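Local coordinates for coiled-coil and C2 domain-containing protein 1-like (Drosophila melanogaster, PDB 6EI6) that binds monophosphorylated phosphatidylinositols and regulates ESCRT-III in endosomal sorting, probably by preventing inappropriate polymerisation of its core component Shrub, at residues A47-M52 with L77-D82. Sequence-based numbering, arbitrary orientation.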
# COMPACT_ATOMS: atom_id res chain seq x y z
N ALA A 47 15.59 -2.92 11.61
CA ALA A 47 14.31 -3.46 11.17
C ALA A 47 13.56 -2.48 10.28
O ALA A 47 12.98 -2.89 9.26
CB ALA A 47 13.44 -3.86 12.38
N LYS A 48 13.58 -1.18 10.61
CA LYS A 48 12.95 -0.19 9.72
C LYS A 48 13.66 -0.13 8.38
O LYS A 48 13.02 0.03 7.33
CB LYS A 48 12.95 1.20 10.34
CG LYS A 48 11.89 1.46 11.38
CD LYS A 48 12.03 2.88 11.94
CE LYS A 48 11.12 3.06 13.15
NZ LYS A 48 11.24 1.92 14.13
N GLN A 49 14.99 -0.23 8.39
CA GLN A 49 15.74 -0.22 7.15
C GLN A 49 15.41 -1.45 6.31
O GLN A 49 15.23 -1.35 5.09
CB GLN A 49 17.25 -0.15 7.45
CG GLN A 49 17.74 1.23 7.86
CD GLN A 49 19.20 1.27 8.37
OE1 GLN A 49 19.56 2.21 9.09
NE2 GLN A 49 20.02 0.27 8.02
N LEU A 50 15.36 -2.62 6.96
CA LEU A 50 14.94 -3.84 6.28
C LEU A 50 13.59 -3.65 5.59
O LEU A 50 13.44 -3.96 4.40
CB LEU A 50 14.87 -4.98 7.28
CG LEU A 50 14.66 -6.34 6.67
CD1 LEU A 50 15.78 -6.61 5.67
CD2 LEU A 50 14.59 -7.39 7.78
N MET A 51 12.60 -3.14 6.33
CA MET A 51 11.29 -2.89 5.75
C MET A 51 11.38 -2.03 4.50
O MET A 51 10.70 -2.30 3.50
CB MET A 51 10.36 -2.21 6.76
CG MET A 51 8.91 -2.14 6.29
SD MET A 51 8.13 -3.78 6.21
CE MET A 51 8.14 -4.21 7.94
N MET A 52 12.20 -0.97 4.54
CA MET A 52 12.31 -0.09 3.38
C MET A 52 12.92 -0.83 2.19
O MET A 52 12.48 -0.66 1.05
CB MET A 52 13.14 1.15 3.71
CG MET A 52 12.36 2.25 4.43
SD MET A 52 13.30 3.82 4.59
CE MET A 52 13.70 4.15 2.87
N LEU A 77 19.51 -7.96 2.13
CA LEU A 77 20.41 -8.99 2.65
C LEU A 77 21.45 -8.40 3.60
O LEU A 77 21.67 -8.94 4.69
CB LEU A 77 21.10 -9.73 1.49
CG LEU A 77 20.25 -10.63 0.57
CD1 LEU A 77 21.16 -11.57 -0.27
CD2 LEU A 77 19.15 -11.44 1.33
N THR A 78 22.08 -7.28 3.23
CA THR A 78 23.10 -6.72 4.11
C THR A 78 22.50 -6.17 5.39
O THR A 78 23.11 -6.28 6.45
CB THR A 78 23.93 -5.64 3.39
OG1 THR A 78 23.11 -4.50 3.09
CG2 THR A 78 24.47 -6.18 2.10
N VAL A 79 21.30 -5.58 5.32
CA VAL A 79 20.63 -5.12 6.54
C VAL A 79 20.33 -6.31 7.45
O VAL A 79 20.53 -6.25 8.67
CB VAL A 79 19.36 -4.33 6.20
CG1 VAL A 79 18.63 -3.92 7.48
CG2 VAL A 79 19.72 -3.13 5.36
N GLN A 80 19.86 -7.42 6.86
CA GLN A 80 19.50 -8.58 7.68
C GLN A 80 20.72 -9.18 8.38
O GLN A 80 20.63 -9.58 9.54
CB GLN A 80 18.80 -9.63 6.81
CG GLN A 80 18.38 -10.88 7.59
CD GLN A 80 17.25 -10.61 8.56
OE1 GLN A 80 16.18 -10.18 8.17
NE2 GLN A 80 17.49 -10.87 9.85
N LYS A 81 21.87 -9.24 7.69
CA LYS A 81 23.10 -9.66 8.33
C LYS A 81 23.38 -8.82 9.57
O LYS A 81 23.75 -9.34 10.63
CB LYS A 81 24.28 -9.57 7.36
CG LYS A 81 24.26 -10.59 6.25
CD LYS A 81 25.66 -10.85 5.68
CE LYS A 81 25.62 -11.93 4.58
NZ LYS A 81 24.82 -11.52 3.38
N ASP A 82 23.22 -7.49 9.45
CA ASP A 82 23.53 -6.62 10.58
C ASP A 82 22.52 -6.81 11.69
O ASP A 82 22.89 -6.86 12.87
CB ASP A 82 23.60 -5.16 10.12
CG ASP A 82 24.96 -4.80 9.50
OD1 ASP A 82 25.87 -5.68 9.54
OD2 ASP A 82 25.13 -3.66 8.99
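With CG1 of V79 swung opposite the backbone N (chi1 177°), that methyl reaches across to helix 34-62 and settles against the backbone of L50, 3.6 Å from L50 N. It also lies 3.9 Å from L50 CB. The same methyl meets the base of Q49, 4.0 Å from Q49 CB, and so sits over the peptide joining the two residues. L50, whose CG is likewise turned away from its own N (chi1 -171°), reaches across towards Q80, the two side chains meeting at a slant. There the amide oxygen OE1 of Q80 comes to 3.2 Å from the CD2 methyl of L50, a close C...O van der Waals contact and not a hydrogen bond; the amide's NE2 is hydrogen-bonded to D84 on its own helix.

These two segments belong to an antiparallel helical hairpin at the N-terminal end of the chain, joined by a short turn and extending away from the beta-sandwich of the C2 domain. Locally the axes come within 9.1 Å at an angle of 161°. L50 and V79 have the nearest CA atoms, 5.8 Å apart, though of the two only V79 points its CB at the opposing helix. No hydrogen bond links the segments here. Strand 265-268, near the C-terminus, lies against one flank of the helix pair: W265 packs on both Q49 and V79, and the buried carboxamide of Q49 takes hydrogen bonds through OE1 from L266 N and Q45 NE2. On helix 66-91, D82 OD2 accepts a hydrogen bond from L268 N.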